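Local coordinates for protein putative alpha-L-fucosidase (Bacteroides thetaiotaomicron, PDB 3EYP) that probably hydrolyses alpha-L-fucosides, as a bacterial lipoprotein of glycoside hydrolase family 29, at residues E16-E21 and Y249-T254; D191-G196 and A204-M209; S270-V275 and S309-L314. One frame throughout, in Å; residues are numbered along the deposited sequence.

Contact 1 (E16-E21 and Y249-T254)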
ATOM      1  N   GLU A  16      -3.930 -10.876   1.748  1.00 40.81           N
ATOM      2  CA  GLU A  16      -5.003 -10.008   2.306  1.00 40.18           C
ATOM      3  C   GLU A  16      -4.625  -8.521   2.117  1.00 40.29           C
ATOM      4  O   GLU A  16      -5.406  -7.692   1.640  1.00 41.24           O
ATOM      5  CB  GLU A  16      -5.237 -10.379   3.784  1.00 40.03           C
ATOM      6  CG  GLU A  16      -6.267  -9.474   4.510  1.00 41.84           C
ATOM      7  CD  GLU A  16      -5.664  -8.141   4.953  1.00 44.94           C
ATOM      8  OE1 GLU A  16      -4.549  -8.176   5.537  1.00 44.40           O
ATOM      9  OE2 GLU A  16      -6.301  -7.079   4.708  1.00 45.72           O
ATOM     10  N   TRP A  17      -3.371  -8.235   2.421  1.00 39.75           N
ATOM     11  CA  TRP A  17      -2.798  -6.871   2.320  1.00 39.58           C
ATOM     12  C   TRP A  17      -2.781  -6.390   0.883  1.00 39.88           C
ATOM     13  O   TRP A  17      -3.205  -5.284   0.559  1.00 40.25           O
ATOM     14  CB  TRP A  17      -1.384  -6.851   2.926  1.00 39.71           C
ATOM     15  CG  TRP A  17      -0.534  -5.653   2.612  1.00 41.33           C
ATOM     16  CD1 TRP A  17      -0.469  -4.492   3.315  1.00 40.62           C
ATOM     17  CD2 TRP A  17       0.426  -5.527   1.538  1.00 41.72           C
ATOM     18  NE1 TRP A  17       0.471  -3.636   2.751  1.00 39.75           N
ATOM     19  CE2 TRP A  17       1.015  -4.239   1.648  1.00 41.80           C
ATOM     20  CE3 TRP A  17       0.786  -6.334   0.467  1.00 40.98           C
ATOM     21  CZ2 TRP A  17       1.956  -3.776   0.750  1.00 39.57           C
ATOM     22  CZ3 TRP A  17       1.723  -5.872  -0.437  1.00 40.25           C
ATOM     23  CH2 TRP A  17       2.313  -4.598  -0.281  1.00 39.27           C
ATOM     24  N   TYR A  18      -2.368  -7.271  -0.018  1.00 39.32           N
ATOM     25  CA  TYR A  18      -2.325  -6.898  -1.432  1.00 39.04           C
ATOM     26  C   TYR A  18      -3.716  -6.480  -1.944  1.00 40.07           C
ATOM     27  O   TYR A  18      -3.886  -5.542  -2.731  1.00 40.13           O
ATOM     28  CB  TYR A  18      -1.741  -8.050  -2.286  1.00 39.23           C
ATOM     29  CG  TYR A  18      -0.363  -7.808  -2.846  1.00 38.28           C
ATOM     30  CD1 TYR A  18       0.635  -8.778  -2.732  1.00 39.24           C
ATOM     31  CD2 TYR A  18      -0.076  -6.626  -3.537  1.00 39.85           C
ATOM     32  CE1 TYR A  18       1.883  -8.582  -3.294  1.00 42.79           C
ATOM     33  CE2 TYR A  18       1.167  -6.407  -4.080  1.00 40.43           C
ATOM     34  CZ  TYR A  18       2.148  -7.372  -3.934  1.00 40.80           C
ATOM     35  OH  TYR A  18       3.384  -7.169  -4.486  1.00 40.00           O
ATOM     36  N   ASN A  19      -4.710  -7.228  -1.485  1.00 39.39           N
ATOM     37  CA  ASN A  19      -6.076  -7.059  -1.940  1.00 41.34           C
ATOM     38  C   ASN A  19      -6.737  -5.757  -1.471  1.00 41.87           C
ATOM     39  O   ASN A  19      -7.759  -5.303  -2.021  1.00 40.87           O
ATOM     40  CB  ASN A  19      -6.924  -8.259  -1.507  1.00 41.69           C
ATOM     41  CG  ASN A  19      -8.260  -8.292  -2.224  1.00 47.79           C
ATOM     42  OD1 ASN A  19      -8.350  -8.027  -3.437  1.00 50.95           O
ATOM     43  ND2 ASN A  19      -9.317  -8.532  -1.460  1.00 49.89           N
ATOM     44  N   ARG A  20      -6.128  -5.145  -0.469  1.00 40.57           N
ATOM     45  CA  ARG A  20      -6.651  -3.851   0.073  1.00 40.58           C
ATOM     46  C   ARG A  20      -6.537  -2.719  -0.971  1.00 40.26           C
ATOM     47  O   ARG A  20      -7.389  -1.840  -1.148  1.00 39.46           O
ATOM     48  CB  ARG A  20      -5.891  -3.436   1.335  1.00 41.19           C
ATOM     49  CG  ARG A  20      -5.933  -4.413   2.476  1.00 41.70           C
ATOM     50  CD  ARG A  20      -5.170  -3.827   3.689  1.00 41.50           C
ATOM     51  NE  ARG A  20      -4.890  -4.824   4.704  1.00 41.30           N
ATOM     52  CZ  ARG A  20      -3.981  -4.677   5.673  1.00 41.09           C
ATOM     53  NH1 ARG A  20      -3.255  -3.576   5.789  1.00 42.45           N
ATOM     54  NH2 ARG A  20      -3.803  -5.632   6.525  1.00 39.26           N
ATOM     55  N   GLU A  21      -5.444  -2.819  -1.688  1.00 41.40           N
ATOM     56  CA  GLU A  21      -5.021  -1.849  -2.741  1.00 40.17           C
ATOM     57  C   GLU A  21      -4.581  -0.531  -2.207  1.00 40.02           C
ATOM     58  O   GLU A  21      -3.472  -0.074  -2.468  1.00 38.95           O
ATOM     59  CB  GLU A  21      -6.075  -1.714  -3.849  1.00 41.11           C
ATOM     60  CG  GLU A  21      -6.140  -3.019  -4.617  1.00 42.89           C
ATOM     61  CD  GLU A  21      -6.983  -3.012  -5.875  1.00 47.90           C
ATOM     62  OE1 GLU A  21      -7.634  -1.993  -6.197  1.00 49.05           O
ATOM     63  OE2 GLU A  21      -6.964  -4.090  -6.528  1.00 50.99           O
ATOM     64  N   TYR A 249      10.238 -12.921   0.319  1.00 39.81           N
ATOM     65  CA  TYR A 249       8.982 -12.392  -0.277  1.00 39.44           C
ATOM     66  C   TYR A 249       8.425 -11.407   0.729  1.00 39.69           C
ATOM     67  O   TYR A 249       7.915 -11.782   1.783  1.00 39.26           O
ATOM     68  CB  TYR A 249       7.998 -13.498  -0.577  1.00 40.21           C
ATOM     69  CG  TYR A 249       6.880 -13.091  -1.517  1.00 40.48           C
ATOM     70  CD1 TYR A 249       6.861 -13.525  -2.839  1.00 39.73           C
ATOM     71  CD2 TYR A 249       5.827 -12.287  -1.073  1.00 40.93           C
ATOM     72  CE1 TYR A 249       5.835 -13.130  -3.709  1.00 40.11           C
ATOM     73  CE2 TYR A 249       4.812 -11.903  -1.928  1.00 41.67           C
ATOM     74  CZ  TYR A 249       4.810 -12.315  -3.236  1.00 41.67           C
ATOM     75  OH  TYR A 249       3.763 -11.919  -4.095  1.00 42.98           O
ATOM     76  N   ILE A 250       8.698 -10.155   0.443  1.00 39.29           N
ATOM     77  CA  ILE A 250       8.315  -9.012   1.321  1.00 37.60           C
ATOM     78  C   ILE A 250       7.977  -7.866   0.411  1.00 37.02           C
ATOM     79  O   ILE A 250       8.864  -7.052   0.046  1.00 36.98           O
ATOM     80  CB  ILE A 250       9.450  -8.586   2.274  1.00 37.75           C
ATOM     81  CG1 ILE A 250      10.074  -9.770   2.997  1.00 40.42           C
ATOM     82  CG2 ILE A 250       8.915  -7.613   3.327  1.00 37.48           C
ATOM     83  CD1 ILE A 250      11.450  -9.510   3.610  1.00 43.64           C
ATOM     84  N   PRO A 251       6.714  -7.797  -0.017  1.00 36.39           N
ATOM     85  CA  PRO A 251       6.371  -6.841  -1.017  1.00 37.05           C
ATOM     86  C   PRO A 251       6.441  -5.391  -0.528  1.00 37.91           C
ATOM     87  O   PRO A 251       6.379  -5.124   0.667  1.00 39.23           O
ATOM     88  CB  PRO A 251       4.928  -7.190  -1.400  1.00 37.60           C
ATOM     89  CG  PRO A 251       4.454  -8.154  -0.427  1.00 37.94           C
ATOM     90  CD  PRO A 251       5.588  -8.656   0.394  1.00 37.31           C
ATOM     91  N   ALA A 252       6.626  -4.502  -1.464  1.00 38.41           N
ATOM     92  CA  ALA A 252       6.704  -3.053  -1.191  1.00 38.82           C
ATOM     93  C   ALA A 252       5.367  -2.430  -0.840  1.00 39.46           C
ATOM     94  O   ALA A 252       4.338  -2.569  -1.544  1.00 40.38           O
ATOM     95  CB  ALA A 252       7.324  -2.292  -2.379  1.00 37.68           C
ATOM     96  N   GLU A 253       5.423  -1.611   0.208  1.00 40.23           N
ATOM     97  CA  GLU A 253       4.307  -0.697   0.555  1.00 39.34           C
ATOM     98  C   GLU A 253       4.709   0.778   0.334  1.00 38.66           C
ATOM     99  O   GLU A 253       5.701   1.240   0.828  1.00 39.02           O
ATOM    100  CB  GLU A 253       3.884  -0.934   2.003  1.00 40.25           C
ATOM    101  CG  GLU A 253       2.496  -0.311   2.369  1.00 40.69           C
ATOM    102  CD  GLU A 253       2.248  -0.381   3.866  1.00 43.39           C
ATOM    103  OE1 GLU A 253       1.490  -1.249   4.330  1.00 39.23           O
ATOM    104  OE2 GLU A 253       2.857   0.396   4.585  1.00 40.12           O
ATOM    105  N   THR A 254       3.946   1.483  -0.500  1.00 37.96           N
ATOM    106  CA  THR A 254       4.294   2.807  -0.946  1.00 38.56           C
ATOM    107  C   THR A 254       3.531   3.855  -0.155  1.00 38.95           C
ATOM    108  O   THR A 254       2.316   3.964  -0.262  1.00 39.66           O
ATOM    109  CB  THR A 254       3.966   3.003  -2.470  1.00 38.59           C
ATOM    110  OG1 THR A 254       4.672   1.981  -3.218  1.00 40.14           O
ATOM    111  CG2 THR A 254       4.378   4.357  -2.975  1.00 38.21           C
TER
HETATM  112  O   HOH W   1       3.068  -9.720  -6.187  1.00 50.94           O
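The indole of W17 meets A252 and E253 along its edge: the carbonyl oxygen of A252 lies close to the ring plane, 3.1 Å from W17 CH2, while the carboxylate of E253 stands at the pyrrole corner. There W17 NE1 donates to E253 OE1 over 3.0 Å, with an N-H...O angle of 160°. The bond uses the anti lone pair of OE1 and stays near the indole plane, the ring and carboxylate planes being 32° apart. The other oxygen, OE2, accepts from W164 NE1, so the buried carboxylate is held between two indole N-H groups. On Y18, one face of the phenol carries the far edge of the indole, with W17 CZ3 3.5 Å above the ring plane. P251 fits against both aromatics, its CG 3.6 Å from W17 CZ3 and its CB 3.5 Å from Y18 OH. That hydroxyl is bonded to the carbonyl of N289, and a water that bonds weakly to it also bonds to Y249 OH. W17 CG is anti to the backbone N (chi1 166°), which directs the indole away from the helix to V193, I23 and V291. One turn on, R20 grips E16 side-on, NE and NH2 each taking one oxygen. The arrangement belongs to a TIM barrel of the family 29 type: helix 12-20 covers the end where the strands begin, the W17 indole buried against residues at several strand starts.

Contact 2 (D191-G196 and A204-M209)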
ATOM      1  N   ASP A 191      -3.406 -12.060  12.320  1.00 44.97           N
ATOM      2  CA  ASP A 191      -3.650 -11.589  10.956  1.00 45.20           C
ATOM      3  C   ASP A 191      -2.972 -10.234  10.702  1.00 44.23           C
ATOM      4  O   ASP A 191      -3.105  -9.626   9.631  1.00 43.81           O
ATOM      5  CB  ASP A 191      -5.139 -11.475  10.676  1.00 45.83           C
ATOM      6  CG  ASP A 191      -5.796 -12.838  10.395  1.00 49.79           C
ATOM      7  OD1 ASP A 191      -5.102 -13.879  10.367  1.00 50.32           O
ATOM      8  OD2 ASP A 191      -7.021 -12.839  10.190  1.00 59.25           O
ATOM      9  N   CYS A 192      -2.218  -9.797  11.692  1.00 42.94           N
ATOM     10  CA  CYS A 192      -1.599  -8.470  11.631  1.00 42.19           C
ATOM     11  C   CYS A 192      -0.336  -8.470  10.769  1.00 40.86           C
ATOM     12  O   CYS A 192       0.641  -9.140  11.024  1.00 40.34           O
ATOM     13  CB  CYS A 192      -1.282  -7.908  13.014  1.00 42.01           C
ATOM     14  SG  CYS A 192      -0.727  -6.134  12.923  1.00 42.81           S
ATOM     15  N   VAL A 193      -0.391  -7.644   9.759  1.00 41.58           N
ATOM     16  CA  VAL A 193       0.724  -7.423   8.811  1.00 40.76           C
ATOM     17  C   VAL A 193       1.676  -6.433   9.429  1.00 40.65           C
ATOM     18  O   VAL A 193       1.287  -5.366   9.931  1.00 40.05           O
ATOM     19  CB  VAL A 193       0.210  -6.800   7.487  1.00 42.00           C
ATOM     20  CG1 VAL A 193       1.336  -6.366   6.638  1.00 41.13           C
ATOM     21  CG2 VAL A 193      -0.687  -7.734   6.711  1.00 42.71           C
ATOM     22  N   ILE A 194       2.942  -6.799   9.417  1.00 40.24           N
ATOM     23  CA  ILE A 194       4.003  -5.930   9.916  1.00 39.92           C
ATOM     24  C   ILE A 194       4.801  -5.212   8.820  1.00 38.52           C
ATOM     25  O   ILE A 194       5.409  -5.864   7.960  1.00 38.93           O
ATOM     26  CB  ILE A 194       4.944  -6.683  10.815  1.00 38.71           C
ATOM     27  CG1 ILE A 194       4.204  -7.202  12.057  1.00 40.59           C
ATOM     28  CG2 ILE A 194       6.154  -5.793  11.180  1.00 38.75           C
ATOM     29  CD1 ILE A 194       5.078  -8.223  12.858  1.00 40.19           C
ATOM     30  N   PHE A 195       4.723  -3.882   8.845  1.00 38.47           N
ATOM     31  CA  PHE A 195       5.601  -3.017   7.989  1.00 38.99           C
ATOM     32  C   PHE A 195       6.860  -2.876   8.808  1.00 40.46           C
ATOM     33  O   PHE A 195       6.855  -2.266   9.884  1.00 38.52           O
ATOM     34  CB  PHE A 195       4.991  -1.648   7.686  1.00 37.65           C
ATOM     35  CG  PHE A 195       5.899  -0.730   6.932  1.00 38.10           C
ATOM     36  CD1 PHE A 195       5.845  -0.648   5.529  1.00 37.03           C
ATOM     37  CD2 PHE A 195       6.794   0.078   7.605  1.00 38.16           C
ATOM     38  CE1 PHE A 195       6.692   0.210   4.811  1.00 38.34           C
ATOM     39  CE2 PHE A 195       7.644   0.981   6.886  1.00 39.28           C
ATOM     40  CZ  PHE A 195       7.590   1.028   5.501  1.00 37.21           C
ATOM     41  N   GLY A 196       7.944  -3.465   8.297  1.00 41.00           N
ATOM     42  CA  GLY A 196       9.215  -3.515   9.043  1.00 42.55           C
ATOM     43  C   GLY A 196      10.371  -2.905   8.280  1.00 42.85           C
ATOM     44  O   GLY A 196      10.479  -2.998   7.058  1.00 44.40           O
ATOM     45  N   ALA A 204       9.385  -8.611   9.055  1.00 42.37           N
ATOM     46  CA  ALA A 204       8.573  -7.794   8.164  1.00 42.43           C
ATOM     47  C   ALA A 204       7.735  -8.673   7.255  1.00 41.56           C
ATOM     48  O   ALA A 204       8.231  -9.668   6.698  1.00 42.07           O
ATOM     49  CB  ALA A 204       9.513  -6.897   7.305  1.00 42.43           C
ATOM     50  N   ASP A 205       6.493  -8.269   7.081  1.00 40.77           N
ATOM     51  CA  ASP A 205       5.577  -8.833   6.088  1.00 40.66           C
ATOM     52  C   ASP A 205       5.673  -8.029   4.803  1.00 38.90           C
ATOM     53  O   ASP A 205       5.575  -8.564   3.684  1.00 38.19           O
ATOM     54  CB  ASP A 205       4.146  -8.855   6.597  1.00 40.44           C
ATOM     55  CG  ASP A 205       3.966  -9.830   7.720  1.00 43.50           C
ATOM     56  OD1 ASP A 205       4.342 -11.009   7.585  1.00 42.03           O
ATOM     57  OD2 ASP A 205       3.428  -9.415   8.725  1.00 41.46           O
ATOM     58  N   VAL A 206       5.825  -6.735   5.001  1.00 38.91           N
ATOM     59  CA  VAL A 206       5.962  -5.765   3.890  1.00 38.50           C
ATOM     60  C   VAL A 206       7.104  -4.812   4.159  1.00 40.11           C
ATOM     61  O   VAL A 206       7.483  -4.551   5.323  1.00 40.82           O
ATOM     62  CB  VAL A 206       4.629  -5.060   3.590  1.00 37.83           C
ATOM     63  CG1 VAL A 206       3.505  -6.124   3.364  1.00 38.17           C
ATOM     64  CG2 VAL A 206       4.207  -4.070   4.735  1.00 37.87           C
ATOM     65  N   ARG A 207       7.649  -4.281   3.071  1.00 39.46           N
ATOM     66  CA  ARG A 207       8.793  -3.390   3.149  1.00 39.36           C
ATOM     67  C   ARG A 207       8.506  -1.983   2.692  1.00 39.92           C
ATOM     68  O   ARG A 207       7.558  -1.712   1.949  1.00 37.22           O
ATOM     69  CB  ARG A 207       9.929  -3.945   2.241  1.00 40.37           C
ATOM     70  CG  ARG A 207       9.619  -3.937   0.715  1.00 39.60           C
ATOM     71  CD  ARG A 207      10.828  -4.460  -0.153  1.00 38.20           C
ATOM     72  NE  ARG A 207      10.768  -4.003  -1.543  1.00 39.49           N
ATOM     73  CZ  ARG A 207      10.402  -4.753  -2.588  1.00 40.17           C
ATOM     74  NH1 ARG A 207       9.922  -5.971  -2.406  1.00 40.41           N
ATOM     75  NH2 ARG A 207      10.382  -4.237  -3.817  1.00 36.51           N
ATOM     76  N   TRP A 208       9.429  -1.103   3.060  1.00 39.96           N
ATOM     77  CA  TRP A 208       9.539   0.213   2.430  1.00 40.06           C
ATOM     78  C   TRP A 208      10.136   0.151   1.011  1.00 40.20           C
ATOM     79  O   TRP A 208      10.821  -0.774   0.629  1.00 39.23           O
ATOM     80  CB  TRP A 208      10.375   1.165   3.286  1.00 38.96           C
ATOM     81  CG  TRP A 208      10.232   2.587   2.901  1.00 40.82           C
ATOM     82  CD1 TRP A 208       9.086   3.244   2.558  1.00 41.36           C
ATOM     83  CD2 TRP A 208      11.281   3.557   2.874  1.00 40.66           C
ATOM     84  NE1 TRP A 208       9.372   4.570   2.298  1.00 43.25           N
ATOM     85  CE2 TRP A 208      10.711   4.781   2.497  1.00 43.38           C
ATOM     86  CE3 TRP A 208      12.659   3.498   3.130  1.00 41.37           C
ATOM     87  CZ2 TRP A 208      11.477   5.958   2.381  1.00 42.76           C
ATOM     88  CZ3 TRP A 208      13.410   4.653   3.030  1.00 39.71           C
ATOM     89  CH2 TRP A 208      12.824   5.857   2.667  1.00 42.97           C
ATOM     90  N   MET A 209       9.873   1.197   0.235  1.00 39.55           N
ATOM     91  CA  MET A 209      10.299   1.208  -1.147  1.00 39.06           C
ATOM     92  C   MET A 209      11.223   2.356  -1.491  1.00 38.04           C
ATOM     93  O   MET A 209      11.369   2.719  -2.626  1.00 40.33           O
ATOM     94  CB  MET A 209       9.125   1.187  -2.120  1.00 38.71           C
ATOM     95  CG  MET A 209       7.910   1.818  -1.591  1.00 36.56           C
ATOM     96  SD  MET A 209       7.985   3.557  -1.207  1.00 29.83           S
ATOM     97  CE  MET A 209       7.935   4.227  -2.855  1.00 35.09           C
TER
HETATM   98  O   HOH W   2      11.577  -1.919   4.791  1.00 39.84           O
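In this TIM barrel the parallel sheet has 193-195 and 253-257 as its outermost strands, and segment 204-209 fills the gap between them. Its link to the first is a single parallel bridge, F195 with V206, made by V206 N to I194 O (3.1 Å) and by G196 N to V206 O (3.2 Å). I194 O also accepts from D205 N at 2.8 Å. The two donors reach it differently: D205 N lies in the carbonyl plane, whereas V206 N is tilted 26° from it.

Ahead of the bridge, a side chain takes over the pairing. D205 OD2 accepts from I194 N at 2.7 Å through its anti lone pair, in a nearly straight bond of 168°. The carboxylate gets there because CG lies beside the backbone N, anti to the carbonyl carbon (chi1 -68°). OD1 forms a salt bridge with R13 of the N-terminal helix, which ties the group to the barrel's end as well; this positive partner would probably help to keep the buried carboxylate ionised.

V193 and V206 cross at about a right angle, CG1 to CG1, and both touch W17. V206 turns its other methyl, CG2, to the edge of the F195 ring, 3.9 Å from CD1. Farther out on that ring, F195 CZ packs against W208 CB at 3.6 Å, and F195 is also stacked with W164. W208 CD1 lies at the edge of the F195 ring, in its plane, and the W208 side chain comes close to a glycerol probably left from crystallisation. Beyond the bridge a water completes the joint, donating to G196 O at 2.7 Å and accepting from W208 N.

Contact 3 (S270-V275 and S309-L314)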
ATOM      1  N   SER A 270      -4.008  24.846   0.720  1.00 43.16           N
ATOM      2  CA  SER A 270      -4.040  25.203  -0.713  1.00 44.46           C
ATOM      3  C   SER A 270      -3.037  24.384  -1.514  1.00 44.69           C
ATOM      4  O   SER A 270      -2.795  24.694  -2.675  1.00 45.58           O
ATOM      5  CB  SER A 270      -3.656  26.661  -0.915  1.00 44.05           C
ATOM      6  OG  SER A 270      -2.426  26.908  -0.168  1.00 49.12           O
ATOM      7  N   ARG A 271      -2.431  23.395  -0.868  1.00 44.67           N
ATOM      8  CA  ARG A 271      -1.321  22.612  -1.468  1.00 44.86           C
ATOM      9  C   ARG A 271      -1.568  21.109  -1.462  1.00 43.82           C
ATOM     10  O   ARG A 271      -0.631  20.296  -1.502  1.00 43.34           O
ATOM     11  CB  ARG A 271      -0.015  22.872  -0.716  1.00 45.50           C
ATOM     12  CG  ARG A 271       0.431  24.332  -0.661  1.00 49.67           C
ATOM     13  CD  ARG A 271       0.983  24.776  -1.979  1.00 56.69           C
ATOM     14  NE  ARG A 271       1.219  26.211  -1.943  1.00 63.50           N
ATOM     15  CZ  ARG A 271       2.353  26.764  -1.503  1.00 67.29           C
ATOM     16  NH1 ARG A 271       3.357  25.986  -1.097  1.00 67.44           N
ATOM     17  NH2 ARG A 271       2.493  28.088  -1.495  1.00 67.01           N
ATOM     18  N   VAL A 272      -2.814  20.737  -1.333  1.00 42.61           N
ATOM     19  CA  VAL A 272      -3.190  19.319  -1.430  1.00 42.34           C
ATOM     20  C   VAL A 272      -2.942  18.815  -2.851  1.00 41.78           C
ATOM     21  O   VAL A 272      -3.215  19.479  -3.858  1.00 42.50           O
ATOM     22  CB  VAL A 272      -4.693  19.056  -1.058  1.00 42.04           C
ATOM     23  CG1 VAL A 272      -5.049  17.587  -1.255  1.00 40.27           C
ATOM     24  CG2 VAL A 272      -5.031  19.482   0.404  1.00 43.27           C
ATOM     25  N   LYS A 273      -2.427  17.618  -2.935  1.00 42.15           N
ATOM     26  CA  LYS A 273      -2.150  17.032  -4.224  1.00 41.90           C
ATOM     27  C   LYS A 273      -3.415  17.003  -5.058  1.00 42.71           C
ATOM     28  O   LYS A 273      -4.522  16.744  -4.590  1.00 39.87           O
ATOM     29  CB  LYS A 273      -1.522  15.640  -4.067  1.00 41.46           C
ATOM     30  CG  LYS A 273      -0.060  15.748  -3.629  1.00 43.06           C
ATOM     31  CD  LYS A 273       0.516  14.395  -3.243  1.00 42.36           C
ATOM     32  CE  LYS A 273       2.025  14.473  -3.093  1.00 43.41           C
ATOM     33  NZ  LYS A 273       2.359  14.878  -1.743  1.00 39.63           N
ATOM     34  N   SER A 274      -3.218  17.236  -6.342  1.00 42.44           N
ATOM     35  CA  SER A 274      -4.341  17.284  -7.275  1.00 43.14           C
ATOM     36  C   SER A 274      -4.777  15.855  -7.570  1.00 43.26           C
ATOM     37  O   SER A 274      -4.047  14.930  -7.330  1.00 42.69           O
ATOM     38  CB  SER A 274      -3.916  17.985  -8.568  1.00 44.01           C
ATOM     39  OG  SER A 274      -3.001  17.148  -9.282  1.00 44.71           O
ATOM     40  N   VAL A 275      -5.995  15.706  -8.077  1.00 42.40           N
ATOM     41  CA  VAL A 275      -6.526  14.393  -8.457  1.00 43.65           C
ATOM     42  C   VAL A 275      -5.618  13.721  -9.486  1.00 44.50           C
ATOM     43  O   VAL A 275      -5.327  12.533  -9.377  1.00 44.01           O
ATOM     44  CB  VAL A 275      -8.006  14.490  -8.991  1.00 44.10           C
ATOM     45  CG1 VAL A 275      -8.548  13.147  -9.450  1.00 41.62           C
ATOM     46  CG2 VAL A 275      -8.880  15.128  -7.924  1.00 43.13           C
ATOM     47  N   SER A 309     -10.338  15.319   1.355  1.00 38.55           N
ATOM     48  CA  SER A 309     -11.464  14.401   1.193  1.00 39.24           C
ATOM     49  C   SER A 309     -12.017  14.372  -0.249  1.00 40.60           C
ATOM     50  O   SER A 309     -12.358  13.280  -0.815  1.00 41.38           O
ATOM     51  CB  SER A 309     -12.591  14.702   2.185  1.00 39.83           C
ATOM     52  OG  SER A 309     -12.236  14.410   3.530  1.00 38.65           O
ATOM     53  N   LEU A 310     -12.092  15.562  -0.817  1.00 41.23           N
ATOM     54  CA  LEU A 310     -12.629  15.758  -2.185  1.00 40.90           C
ATOM     55  C   LEU A 310     -11.771  15.025  -3.218  1.00 41.47           C
ATOM     56  O   LEU A 310     -12.256  14.279  -4.054  1.00 42.10           O
ATOM     57  CB  LEU A 310     -12.620  17.246  -2.549  1.00 41.76           C
ATOM     58  CG  LEU A 310     -13.134  17.586  -3.954  1.00 41.60           C
ATOM     59  CD1 LEU A 310     -14.566  17.119  -4.087  1.00 43.26           C
ATOM     60  CD2 LEU A 310     -12.951  19.074  -4.209  1.00 41.39           C
ATOM     61  N   HIS A 311     -10.478  15.315  -3.169  1.00 41.95           N
ATOM     62  CA  HIS A 311      -9.530  14.768  -4.118  1.00 42.69           C
ATOM     63  C   HIS A 311      -9.442  13.248  -4.108  1.00 42.47           C
ATOM     64  O   HIS A 311      -9.333  12.648  -5.141  1.00 43.38           O
ATOM     65  CB  HIS A 311      -8.150  15.424  -3.946  1.00 43.64           C
ATOM     66  CG  HIS A 311      -8.132  16.867  -4.368  1.00 41.61           C
ATOM     67  ND1 HIS A 311      -6.979  17.594  -4.520  1.00 45.20           N
ATOM     68  CD2 HIS A 311      -9.153  17.723  -4.624  1.00 45.20           C
ATOM     69  CE1 HIS A 311      -7.287  18.835  -4.867  1.00 46.74           C
ATOM     70  NE2 HIS A 311      -8.604  18.946  -4.922  1.00 42.79           N
ATOM     71  N   ALA A 312      -9.426  12.677  -2.900  1.00 42.49           N
ATOM     72  CA  ALA A 312      -9.556  11.247  -2.662  1.00 42.64           C
ATOM     73  C   ALA A 312     -10.861  10.659  -3.203  1.00 42.99           C
ATOM     74  O   ALA A 312     -10.892   9.561  -3.810  1.00 43.52           O
ATOM     75  CB  ALA A 312      -9.423  10.922  -1.139  1.00 41.67           C
ATOM     76  N   ALA A 313     -11.945  11.374  -2.975  1.00 42.84           N
ATOM     77  CA  ALA A 313     -13.260  10.922  -3.518  1.00 44.22           C
ATOM     78  C   ALA A 313     -13.270  10.921  -5.069  1.00 44.24           C
ATOM     79  O   ALA A 313     -13.744   9.996  -5.705  1.00 45.69           O
ATOM     80  CB  ALA A 313     -14.458  11.770  -2.947  1.00 42.38           C
ATOM     81  N   LEU A 314     -12.726  11.972  -5.648  1.00 44.42           N
ATOM     82  CA  LEU A 314     -12.659  12.104  -7.115  1.00 44.55           C
ATOM     83  C   LEU A 314     -11.709  11.043  -7.708  1.00 44.32           C
ATOM     84  O   LEU A 314     -11.963  10.481  -8.757  1.00 43.68           O
ATOM     85  CB  LEU A 314     -12.219  13.513  -7.526  1.00 44.14           C
ATOM     86  CG  LEU A 314     -13.194  14.645  -7.148  1.00 43.67           C
ATOM     87  CD1 LEU A 314     -12.627  16.065  -7.432  1.00 43.66           C
ATOM     88  CD2 LEU A 314     -14.554  14.399  -7.816  1.00 45.92           C
TER
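H311 projects from helix 306-323 with the edge of its imidazole turned to the backbone of 270-275, and V272 and V275 pack about it. The nitrogen ND1 donates to K273 O over 2.6 Å, with an N-H...O angle of 165°. The acceptor lies at the ring edge, in the imidazole plane, but the nitrogen is tilted 27° from the carbonyl plane of K273. With CG beside the backbone N and anti to the carbonyl carbon (chi1 -69°), the ring leans across to the loop and sets ND1 opposite that oxygen.

V272 crosses the ring obliquely, its CG1 3.8 Å from H311 ND1. V275 arrives from farther along: its CG2 rests 4.0 Å from H311 CG and 3.7 Å from L314 CB, so this one methyl spans two residues spaced a turn apart. V275 and L314 cross at about a right angle.

The loop is ordered from its own side too. S274 is the N-cap of helix 275-283, its side chain capping a backbone nitrogen of that helix, with the E277 carboxylate returning a bond to S274 N; K273 NZ reaches back to S257 O. The contact thus fastens the start of helix 275-283 to helix 306-323 on the outside of the barrel. Putting a leucine at H311 would probably leave K273 O without its donor from helix 306-323 and remove the polar tie between loop and helix. As donor to a carbonyl, ND1 must carry a hydrogen here, and the bond to K273 O sets the rotation of the ring.

How the contacts relate
From the N terminus, helix 12-20 comes first, and contact 1 joins it to 249-254 after a loop of 227 residues. Contact 2 is nested inside that loop and closes a short one of its own, seven residues between 191-196 and 204-209. The two touch: R207 N and O probably pair with P251 O and E253 N, so 204-209 joins strand 193-195 to strand 253-257 within the barrel wall, beside helix 12-20. Contact 3 follows in series, closing a 33-residue loop between 270-275 and 309-314. Its centre lies about 24 Å from that of contact 1, and it joins outer helices 275-283 and 306-323.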